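Local atomic coordinates of beta-mannosidase (Trichoderma harzianum, PDB entry 4CVU), a protein that probably hydrolyses terminal beta-mannose residues from the non-reducing ends of oligosaccharides, as a fungal glycoside hydrolase of family 2. Residues L481-N492 against I532-N540; N618-Y629 against R636-E647. One frame throughout, in Å; residues are numbered along the deposited sequence.

Contact 1 (L481-N492 against I532-N540); sequences LACWMGGNEFEN and ISYSPCSAN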
# COMPACT_ATOMS: atom_id res chain seq x y z
N LEU A 481 -35.92 -14.17 -13.02
CA LEU A 481 -36.30 -12.85 -13.49
C LEU A 481 -37.68 -12.55 -12.96
O LEU A 481 -38.60 -13.33 -13.13
CB LEU A 481 -36.29 -12.79 -15.02
CG LEU A 481 -36.82 -11.49 -15.66
CD1 LEU A 481 -35.98 -10.29 -15.24
CD2 LEU A 481 -36.88 -11.59 -17.20
N ALA A 482 -37.83 -11.42 -12.29
CA ALA A 482 -39.06 -11.17 -11.54
C ALA A 482 -39.89 -9.99 -12.04
O ALA A 482 -41.09 -9.88 -11.72
CB ALA A 482 -38.70 -11.00 -10.09
N CYS A 483 -39.27 -9.12 -12.81
CA CYS A 483 -39.94 -7.93 -13.35
C CYS A 483 -38.90 -7.13 -14.13
O CYS A 483 -37.69 -7.39 -14.03
CB CYS A 483 -40.53 -7.04 -12.25
SG CYS A 483 -39.30 -6.31 -11.10
N TRP A 484 -39.40 -6.20 -14.95
CA TRP A 484 -38.57 -5.20 -15.59
C TRP A 484 -39.10 -3.85 -15.20
O TRP A 484 -40.30 -3.60 -15.28
CB TRP A 484 -38.63 -5.30 -17.12
CG TRP A 484 -37.79 -6.37 -17.67
CD1 TRP A 484 -38.21 -7.51 -18.25
CD2 TRP A 484 -36.35 -6.40 -17.70
NE1 TRP A 484 -37.14 -8.25 -18.67
CE2 TRP A 484 -35.98 -7.61 -18.32
CE3 TRP A 484 -35.33 -5.54 -17.23
CZ2 TRP A 484 -34.65 -7.98 -18.52
CZ3 TRP A 484 -34.01 -5.90 -17.44
CH2 TRP A 484 -33.67 -7.12 -18.05
N MET A 485 -38.21 -2.97 -14.79
CA MET A 485 -38.57 -1.59 -14.56
C MET A 485 -37.69 -0.75 -15.47
O MET A 485 -36.53 -1.13 -15.79
CB MET A 485 -38.48 -1.22 -13.07
CG MET A 485 -39.33 -2.15 -12.17
SD MET A 485 -40.13 -1.32 -10.77
CE MET A 485 -40.91 -2.74 -9.99
N GLY A 486 -38.27 0.33 -15.96
CA GLY A 486 -37.69 1.14 -17.05
C GLY A 486 -36.43 1.90 -16.66
O GLY A 486 -35.58 2.21 -17.51
N GLY A 487 -36.28 2.17 -15.36
CA GLY A 487 -35.11 2.90 -14.90
C GLY A 487 -35.24 3.46 -13.50
O GLY A 487 -36.32 3.45 -12.89
N ASN A 488 -34.13 3.97 -13.01
CA ASN A 488 -34.03 4.37 -11.62
C ASN A 488 -34.36 5.84 -11.41
O ASN A 488 -33.82 6.70 -12.03
CB ASN A 488 -32.63 3.98 -11.12
CG ASN A 488 -32.30 4.58 -9.78
OD1 ASN A 488 -32.92 4.27 -8.79
ND2 ASN A 488 -31.33 5.49 -9.76
N GLU A 489 -35.26 6.08 -10.46
CA GLU A 489 -35.61 7.43 -9.95
C GLU A 489 -36.16 8.51 -10.90
O GLU A 489 -35.68 9.63 -10.90
CB GLU A 489 -34.43 8.00 -9.16
CG GLU A 489 -34.59 7.81 -7.65
CD GLU A 489 -33.29 7.45 -6.95
OE1 GLU A 489 -32.21 7.75 -7.51
OE2 GLU A 489 -33.38 6.89 -5.80
N PHE A 490 -37.18 8.18 -11.68
CA PHE A 490 -37.75 9.11 -12.59
C PHE A 490 -38.89 9.88 -11.93
O PHE A 490 -38.73 11.01 -11.63
CB PHE A 490 -38.25 8.36 -13.82
CG PHE A 490 -37.17 8.08 -14.78
CD1 PHE A 490 -36.29 7.05 -14.56
CD2 PHE A 490 -36.96 8.91 -15.83
CE1 PHE A 490 -35.25 6.84 -15.43
CE2 PHE A 490 -35.92 8.71 -16.72
CZ PHE A 490 -35.07 7.67 -16.52
N GLU A 491 -40.01 9.23 -11.68
CA GLU A 491 -41.21 9.91 -11.23
C GLU A 491 -41.15 10.43 -9.79
O GLU A 491 -41.91 11.34 -9.39
CB GLU A 491 -42.40 8.96 -11.37
CG GLU A 491 -42.93 8.78 -12.82
CD GLU A 491 -44.14 7.84 -12.91
OE1 GLU A 491 -45.03 7.95 -12.05
OE2 GLU A 491 -44.21 6.99 -13.83
N ASN A 492 -40.30 9.80 -8.98
CA ASN A 492 -40.16 10.21 -7.58
C ASN A 492 -39.08 11.27 -7.35
O ASN A 492 -39.05 11.89 -6.27
CB ASN A 492 -39.94 8.99 -6.69
CG ASN A 492 -38.58 8.36 -6.87
OD1 ASN A 492 -38.11 8.18 -7.98
ND2 ASN A 492 -37.95 8.00 -5.76
N ILE A 532 -43.58 -11.42 -17.82
CA ILE A 532 -42.85 -10.49 -16.96
C ILE A 532 -43.52 -9.12 -16.90
O ILE A 532 -43.64 -8.46 -17.93
CB ILE A 532 -41.41 -10.30 -17.43
CG1 ILE A 532 -40.68 -11.66 -17.45
CG2 ILE A 532 -40.70 -9.30 -16.52
CD1 ILE A 532 -40.68 -12.41 -16.14
N SER A 533 -43.91 -8.71 -15.69
CA SER A 533 -44.58 -7.41 -15.48
C SER A 533 -43.60 -6.22 -15.56
O SER A 533 -42.38 -6.40 -15.52
CB SER A 533 -45.26 -7.37 -14.12
OG SER A 533 -46.16 -8.43 -13.95
N TYR A 534 -44.16 -5.02 -15.62
CA TYR A 534 -43.38 -3.86 -15.97
C TYR A 534 -43.81 -2.67 -15.18
O TYR A 534 -44.97 -2.53 -14.77
CB TYR A 534 -43.53 -3.51 -17.47
CG TYR A 534 -42.69 -2.33 -17.94
CD1 TYR A 534 -41.31 -2.46 -18.12
CD2 TYR A 534 -43.27 -1.10 -18.23
CE1 TYR A 534 -40.53 -1.40 -18.54
CE2 TYR A 534 -42.50 -0.02 -18.68
CZ TYR A 534 -41.13 -0.18 -18.82
OH TYR A 534 -40.35 0.87 -19.24
N SER A 535 -42.84 -1.80 -14.96
CA SER A 535 -43.11 -0.49 -14.45
C SER A 535 -42.16 0.46 -15.16
O SER A 535 -40.99 0.11 -15.40
CB SER A 535 -42.87 -0.47 -12.93
OG SER A 535 -42.99 0.84 -12.41
N PRO A 536 -42.66 1.65 -15.52
CA PRO A 536 -41.83 2.58 -16.26
C PRO A 536 -40.65 3.16 -15.43
O PRO A 536 -39.71 3.68 -16.02
CB PRO A 536 -42.79 3.68 -16.69
CG PRO A 536 -43.94 3.58 -15.75
CD PRO A 536 -44.02 2.18 -15.27
N CYS A 537 -40.71 3.06 -14.09
CA CYS A 537 -39.54 3.40 -13.26
C CYS A 537 -39.61 2.73 -11.90
O CYS A 537 -40.65 2.19 -11.50
CB CYS A 537 -39.37 4.90 -13.08
SG CYS A 537 -40.83 5.67 -12.35
N SER A 538 -38.47 2.78 -11.22
CA SER A 538 -38.23 2.02 -9.99
C SER A 538 -39.13 2.40 -8.84
O SER A 538 -39.29 1.61 -7.92
CB SER A 538 -36.80 2.25 -9.52
OG SER A 538 -36.62 3.62 -9.20
N ALA A 539 -39.66 3.62 -8.85
CA ALA A 539 -40.55 4.08 -7.80
C ALA A 539 -41.60 5.01 -8.36
O ALA A 539 -41.28 6.04 -8.96
CB ALA A 539 -39.75 4.82 -6.71
N ASN A 540 -42.86 4.66 -8.14
CA ASN A 540 -43.96 5.47 -8.61
C ASN A 540 -45.27 5.14 -7.86
O ASN A 540 -45.33 4.22 -7.07
CB ASN A 540 -44.14 5.36 -10.17
CG ASN A 540 -44.39 3.95 -10.63
OD1 ASN A 540 -45.47 3.42 -10.42
ND2 ASN A 540 -43.36 3.31 -11.25
O HOH W 1 -43.51 -9.85 -13.24
O HOH W 2 -38.60 6.23 -10.17

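Contact 2 (N618-Y629 against R636-E647); sequences NSTTVILRNHHY and RNIHNSTLGQVE. With NAG (2-acetamido-2-deoxy-beta-D-glucopyranose), chain L; NAG (2-acetamido-2-deoxy-beta-D-glucopyranose), chain B; NAG (2-acetamido-2-deoxy-beta-D-glucopyranose), chain C.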
# COMPACT_ATOMS: atom_id res chain seq x y z
N ASN A 618 -9.96 10.61 8.69
CA ASN A 618 -10.09 11.80 7.85
C ASN A 618 -8.80 12.07 7.08
O ASN A 618 -8.47 13.21 6.82
CB ASN A 618 -10.38 12.98 8.77
CG ASN A 618 -11.85 13.30 8.93
OD1 ASN A 618 -12.71 12.99 8.07
ND2 ASN A 618 -12.14 13.93 10.03
N SER A 619 -8.03 11.05 6.74
CA SER A 619 -6.87 11.30 5.88
C SER A 619 -7.39 11.81 4.54
O SER A 619 -8.57 11.64 4.20
CB SER A 619 -6.05 10.04 5.64
OG SER A 619 -6.84 9.05 4.99
N THR A 620 -6.51 12.47 3.78
CA THR A 620 -6.92 13.05 2.53
C THR A 620 -7.35 11.94 1.56
O THR A 620 -8.35 12.09 0.87
CB THR A 620 -5.82 13.91 1.93
OG1 THR A 620 -5.52 14.98 2.82
CG2 THR A 620 -6.27 14.51 0.58
N THR A 621 -6.62 10.82 1.51
CA THR A 621 -7.03 9.75 0.63
C THR A 621 -8.37 9.09 1.01
O THR A 621 -9.15 8.76 0.14
CB THR A 621 -5.95 8.67 0.55
OG1 THR A 621 -4.77 9.25 0.00
CG2 THR A 621 -6.42 7.57 -0.33
N VAL A 622 -8.63 8.89 2.30
CA VAL A 622 -9.86 8.24 2.73
C VAL A 622 -11.06 9.17 2.44
O VAL A 622 -12.13 8.73 1.96
CB VAL A 622 -9.79 7.85 4.23
CG1 VAL A 622 -11.16 7.64 4.84
CG2 VAL A 622 -8.90 6.62 4.44
N ILE A 623 -10.88 10.46 2.71
CA ILE A 623 -11.93 11.45 2.42
C ILE A 623 -12.22 11.47 0.93
O ILE A 623 -13.40 11.43 0.52
CB ILE A 623 -11.52 12.87 2.85
CG1 ILE A 623 -11.56 12.99 4.36
CG2 ILE A 623 -12.42 13.92 2.21
CD1 ILE A 623 -10.72 14.15 4.87
N LEU A 624 -11.17 11.51 0.11
CA LEU A 624 -11.36 11.61 -1.36
C LEU A 624 -12.02 10.37 -1.96
O LEU A 624 -12.55 10.43 -3.06
CB LEU A 624 -10.05 11.94 -2.09
CG LEU A 624 -9.64 13.43 -1.96
CD1 LEU A 624 -8.29 13.74 -2.60
CD2 LEU A 624 -10.73 14.33 -2.56
N ARG A 625 -12.01 9.26 -1.23
CA ARG A 625 -12.67 8.04 -1.68
C ARG A 625 -14.11 7.96 -1.20
O ARG A 625 -14.88 7.09 -1.64
CB ARG A 625 -11.88 6.83 -1.25
CG ARG A 625 -10.58 6.68 -2.02
CD ARG A 625 -9.70 5.65 -1.37
NE ARG A 625 -10.20 4.29 -1.65
CZ ARG A 625 -9.77 3.52 -2.66
NH1 ARG A 625 -8.86 3.93 -3.52
NH2 ARG A 625 -10.32 2.33 -2.86
N ASN A 626 -14.52 8.87 -0.35
CA ASN A 626 -15.93 8.96 0.05
C ASN A 626 -16.63 9.79 -1.01
O ASN A 626 -16.38 11.02 -1.10
CB ASN A 626 -16.08 9.63 1.40
CG ASN A 626 -17.50 9.55 1.92
OD1 ASN A 626 -18.46 9.25 1.18
ND2 ASN A 626 -17.63 9.70 3.21
N HIS A 627 -17.50 9.15 -1.81
CA HIS A 627 -18.21 9.88 -2.82
C HIS A 627 -19.58 10.28 -2.38
O HIS A 627 -20.38 10.70 -3.20
CB HIS A 627 -18.22 9.14 -4.15
CG HIS A 627 -16.88 9.08 -4.80
ND1 HIS A 627 -16.63 8.36 -5.95
CD2 HIS A 627 -15.71 9.67 -4.48
CE1 HIS A 627 -15.37 8.52 -6.32
NE2 HIS A 627 -14.78 9.30 -5.43
N HIS A 628 -19.84 10.14 -1.10
CA HIS A 628 -21.05 10.70 -0.47
C HIS A 628 -20.58 11.94 0.28
O HIS A 628 -20.11 11.81 1.40
CB HIS A 628 -21.67 9.69 0.51
CG HIS A 628 -22.95 10.18 1.14
ND1 HIS A 628 -24.03 10.61 0.40
CD2 HIS A 628 -23.34 10.24 2.44
CE1 HIS A 628 -25.02 10.96 1.21
NE2 HIS A 628 -24.63 10.75 2.45
N TYR A 629 -20.68 13.15 -0.30
CA TYR A 629 -21.43 13.49 -1.49
C TYR A 629 -20.52 13.68 -2.69
O TYR A 629 -19.38 14.08 -2.55
CB TYR A 629 -22.19 14.80 -1.26
CG TYR A 629 -23.29 14.63 -0.27
CD1 TYR A 629 -23.01 14.52 1.08
CD2 TYR A 629 -24.61 14.53 -0.69
CE1 TYR A 629 -24.03 14.34 2.00
CE2 TYR A 629 -25.64 14.35 0.22
CZ TYR A 629 -25.34 14.25 1.56
OH TYR A 629 -26.33 14.06 2.47
N ARG A 636 -11.28 17.78 -7.35
CA ARG A 636 -11.01 17.07 -6.09
C ARG A 636 -11.83 17.77 -5.02
O ARG A 636 -11.35 18.67 -4.34
CB ARG A 636 -9.53 17.10 -5.70
CG ARG A 636 -8.63 16.32 -6.65
CD ARG A 636 -7.25 16.08 -6.04
NE ARG A 636 -6.43 15.23 -6.91
CZ ARG A 636 -5.37 14.53 -6.52
NH1 ARG A 636 -4.94 14.57 -5.26
NH2 ARG A 636 -4.70 13.80 -7.40
N ASN A 637 -13.06 17.34 -4.88
CA ASN A 637 -14.02 18.03 -4.05
C ASN A 637 -13.99 17.51 -2.59
O ASN A 637 -14.80 16.65 -2.18
CB ASN A 637 -15.38 17.91 -4.71
CG ASN A 637 -16.36 18.94 -4.20
OD1 ASN A 637 -16.27 19.39 -3.06
ND2 ASN A 637 -17.30 19.32 -5.06
N ILE A 638 -13.05 18.04 -1.81
CA ILE A 638 -12.88 17.68 -0.39
C ILE A 638 -14.09 18.11 0.41
O ILE A 638 -14.52 17.42 1.31
CB ILE A 638 -11.58 18.31 0.21
CG1 ILE A 638 -10.39 17.42 -0.06
CG2 ILE A 638 -11.64 18.44 1.74
CD1 ILE A 638 -9.71 17.75 -1.34
N HIS A 639 -14.65 19.26 0.08
CA HIS A 639 -15.79 19.77 0.81
C HIS A 639 -17.00 18.80 0.77
O HIS A 639 -17.58 18.48 1.80
CB HIS A 639 -16.20 21.13 0.26
CG HIS A 639 -17.45 21.69 0.88
ND1 HIS A 639 -17.44 22.46 2.03
CD2 HIS A 639 -18.76 21.56 0.52
CE1 HIS A 639 -18.68 22.80 2.34
NE2 HIS A 639 -19.50 22.26 1.45
N ASN A 640 -17.37 18.38 -0.42
CA ASN A 640 -18.52 17.50 -0.59
C ASN A 640 -18.31 16.13 0.03
O ASN A 640 -19.24 15.56 0.62
CB ASN A 640 -18.84 17.33 -2.09
CG ASN A 640 -19.49 18.57 -2.68
OD1 ASN A 640 -19.53 19.62 -2.05
ND2 ASN A 640 -20.04 18.42 -3.89
N SER A 641 -17.11 15.58 -0.13
CA SER A 641 -16.78 14.32 0.50
C SER A 641 -16.84 14.40 2.02
O SER A 641 -17.31 13.46 2.69
CB SER A 641 -15.40 13.88 0.03
OG SER A 641 -15.49 13.56 -1.35
N THR A 642 -16.36 15.53 2.56
CA THR A 642 -16.32 15.76 3.99
C THR A 642 -17.73 15.72 4.61
O THR A 642 -17.91 15.38 5.78
CB THR A 642 -15.57 17.07 4.32
OG1 THR A 642 -14.17 16.87 4.06
CG2 THR A 642 -15.72 17.49 5.79
N LEU A 643 -18.74 16.08 3.83
CA LEU A 643 -20.11 16.09 4.34
C LEU A 643 -20.48 14.66 4.77
O LEU A 643 -21.20 14.48 5.74
CB LEU A 643 -21.09 16.58 3.29
CG LEU A 643 -20.91 18.05 2.92
CD1 LEU A 643 -21.56 18.35 1.59
CD2 LEU A 643 -21.52 18.93 4.03
N GLY A 644 -19.95 13.67 4.05
CA GLY A 644 -20.27 12.28 4.40
C GLY A 644 -19.52 11.86 5.62
O GLY A 644 -20.10 11.16 6.49
N GLN A 645 -18.20 12.14 5.62
CA GLN A 645 -17.36 11.99 6.81
C GLN A 645 -18.05 12.52 8.08
O GLN A 645 -18.02 11.87 9.15
CB GLN A 645 -16.03 12.69 6.63
CG GLN A 645 -15.19 12.16 5.49
CD GLN A 645 -14.86 10.70 5.67
OE1 GLN A 645 -15.43 9.83 5.02
NE2 GLN A 645 -13.96 10.44 6.58
N VAL A 646 -18.66 13.69 7.96
CA VAL A 646 -19.35 14.32 9.08
C VAL A 646 -20.60 13.55 9.50
O VAL A 646 -20.87 13.40 10.68
CB VAL A 646 -19.67 15.80 8.78
CG1 VAL A 646 -20.64 16.41 9.81
CG2 VAL A 646 -18.37 16.59 8.76
N GLU A 647 -21.38 13.08 8.54
CA GLU A 647 -22.58 12.27 8.86
C GLU A 647 -22.20 11.06 9.71
O GLU A 647 -22.80 10.76 10.73
CB GLU A 647 -23.33 11.85 7.61
CG GLU A 647 -24.14 12.98 6.95
CD GLU A 647 -24.69 12.59 5.57
OE1 GLU A 647 -24.48 11.44 5.12
OE2 GLU A 647 -25.37 13.43 4.93
C1 NAG L . -20.69 19.48 -4.62
C2 NAG L . -21.80 20.17 -3.88
C3 NAG L . -22.48 21.17 -4.80
C4 NAG L . -21.41 22.11 -5.36
C5 NAG L . -20.27 21.30 -6.00
C6 NAG L . -19.15 22.17 -6.55
C7 NAG L . -23.31 19.20 -2.19
C8 NAG L . -24.24 18.06 -1.84
N2 NAG L . -22.72 19.16 -3.39
O3 NAG L . -23.49 21.85 -4.05
O4 NAG L . -21.94 23.01 -6.32
O5 NAG L . -19.73 20.44 -5.03
O6 NAG L . -18.65 22.96 -5.50
O7 NAG L . -23.14 20.08 -1.37
C1 NAG B . -13.46 14.40 10.33
C2 NAG B . -13.90 14.37 11.77
C3 NAG B . -15.15 15.22 12.03
C4 NAG B . -15.08 16.62 11.41
C5 NAG B . -14.66 16.45 9.99
C6 NAG B . -14.52 17.78 9.26
C7 NAG B . -13.42 12.30 12.98
C8 NAG B . -13.90 10.94 13.41
N2 NAG B . -14.22 13.01 12.20
O3 NAG B . -15.36 15.33 13.42
O4 NAG B . -16.33 17.26 11.41
O5 NAG B . -13.43 15.76 9.91
O6 NAG B . -13.56 18.60 9.90
O7 NAG B . -12.33 12.71 13.40
C1 NAG C . -16.61 18.05 12.57
C2 NAG C . -17.64 19.11 12.16
C3 NAG C . -18.13 19.91 13.33
C4 NAG C . -18.59 18.99 14.44
C5 NAG C . -17.48 18.03 14.79
C6 NAG C . -17.94 17.04 15.85
C7 NAG C . -17.58 20.25 9.99
C8 NAG C . -16.80 21.16 9.09
N2 NAG C . -17.04 19.99 11.19
O3 NAG C . -19.22 20.67 12.89
O4 NAG C . -18.96 19.75 15.57
O5 NAG C . -17.09 17.28 13.64
O6 NAG C . -16.95 16.05 15.99
O7 NAG C . -18.67 19.82 9.61
O HOH W 3 -13.92 12.68 -3.58
O HOH W 4 -17.05 15.15 -3.46

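Contact 1 (L481-N492 against I532-N540)
Trp484 N donates to Ser533 O over 3.0 Å, and at 174° the bond is almost straight; Ser535 N then gives to Trp484 O and Gly486 N to Ser535 O, the alternating pattern of a parallel pair. From its CB, Tyr534 runs forward along the neighbouring strand, from Trp484 toward Gly486: with CG anti to the backbone N (chi1 -177°), CB and CG lie just under 4 Å from Trp484 O, CD1 comes within 3.2 Å of that same oxygen, CE1 and CZ pass beside Gly486 N, and OH rests 3.5 Å from Gly486 CA while hydrogen-bonding Phe517 O of helix 506-528. With an alanine here, Phe517 O would probably lose this donor and a gap would open beside Gly486. Strands 481-485 and 534-535 are adjacent parallel strands of the mixed sheet, consistent with the (beta/alpha)8 barrel that carries catalysis in family 2, and helices 490-501 and 506-528 lie in the crossover between them. Beyond the strands, Ser538 N donates to Gly487 O, and Ser538 OG takes the N-H of Glu489, the residue preceding helix 490-501, at 3.1 Å and 176°. On the Met485 side of the sheet, Met485 SD lies 3.6 Å from Ser535 CB.

Contact 2 (N618-Y629 against R636-E647)
A cis peptide bond precedes Tyr629, and Glu647 bridges the two aromatic residues that this bond joins. Glu647 OE2 accepts from Tyr629 OH at 2.7 Å on its syn lone pair, while OE1 receives His628 NE2 in a weak bond bent to 127°. Both rings offer an edge to the carboxylate, whose plane stands 78° from that of the tyrosine. The His628 ring, placed by CG anti to its backbone N, also turns CE1 over one face of the Tyr629 ring, toward the rim. Tyr629 N donates to Asn640 O from above the carbonyl plane, opposite the helical donor Leu643 N, and His628 O approaches Gly644 CA to 3.0 Å, where any side chain would clash.

Two consecutive helices pack orthogonally: the axes of 620-625 and 638-647 pass 8.6 Å apart at 91°, with Ile623 as a knob among Ile638, Ser641, Thr642 and Gln645. Gln645, bent at chi2, uses both ends of its amide. OE1 takes Asn626 ND2 at 2.9 Å on a lone pair, the amide planes nearly perpendicular, and NE2 gives a straight bond of 3.2 Å to Asn618 OD1. Ser641 OG donates to Asn626 O over 2.7 Å, while Asn626 OD1 closes an Asx turn onto His628 N. Two N-glycans border this packing: Asn618 ND2 and Asn640 ND2 are each bonded to a sugar C1, the former sugar passing Thr642, the latter receiving Asn637 ND2 at O5 (2.7 Å). Asn640 ND2 also hydrogen-bonds Pro630 O.

From the N terminus, the chain first reaches strand 481-485 and the start of helix 490-501, runs through helix 506-528, and returns at 532-540, where contact 1 closes a loop of 39 intervening residues, 32 of them helical. It then passes strand 592-595 and helix 603-609 before 618-629; only six residues, none in helix or strand, separate this from 636-647, so contact 2 closes a much shorter loop. The two loops follow in series, neither enclosing nor crossing the other. Contact 1, itself buried, joins neighbouring strands of the mixed sheet, whereas contact 2 fixes an orthogonal helix pair at the partly buried, glycosylated periphery. Their centres lie 32 Å apart and their nearest atoms about 12 Å, without touching.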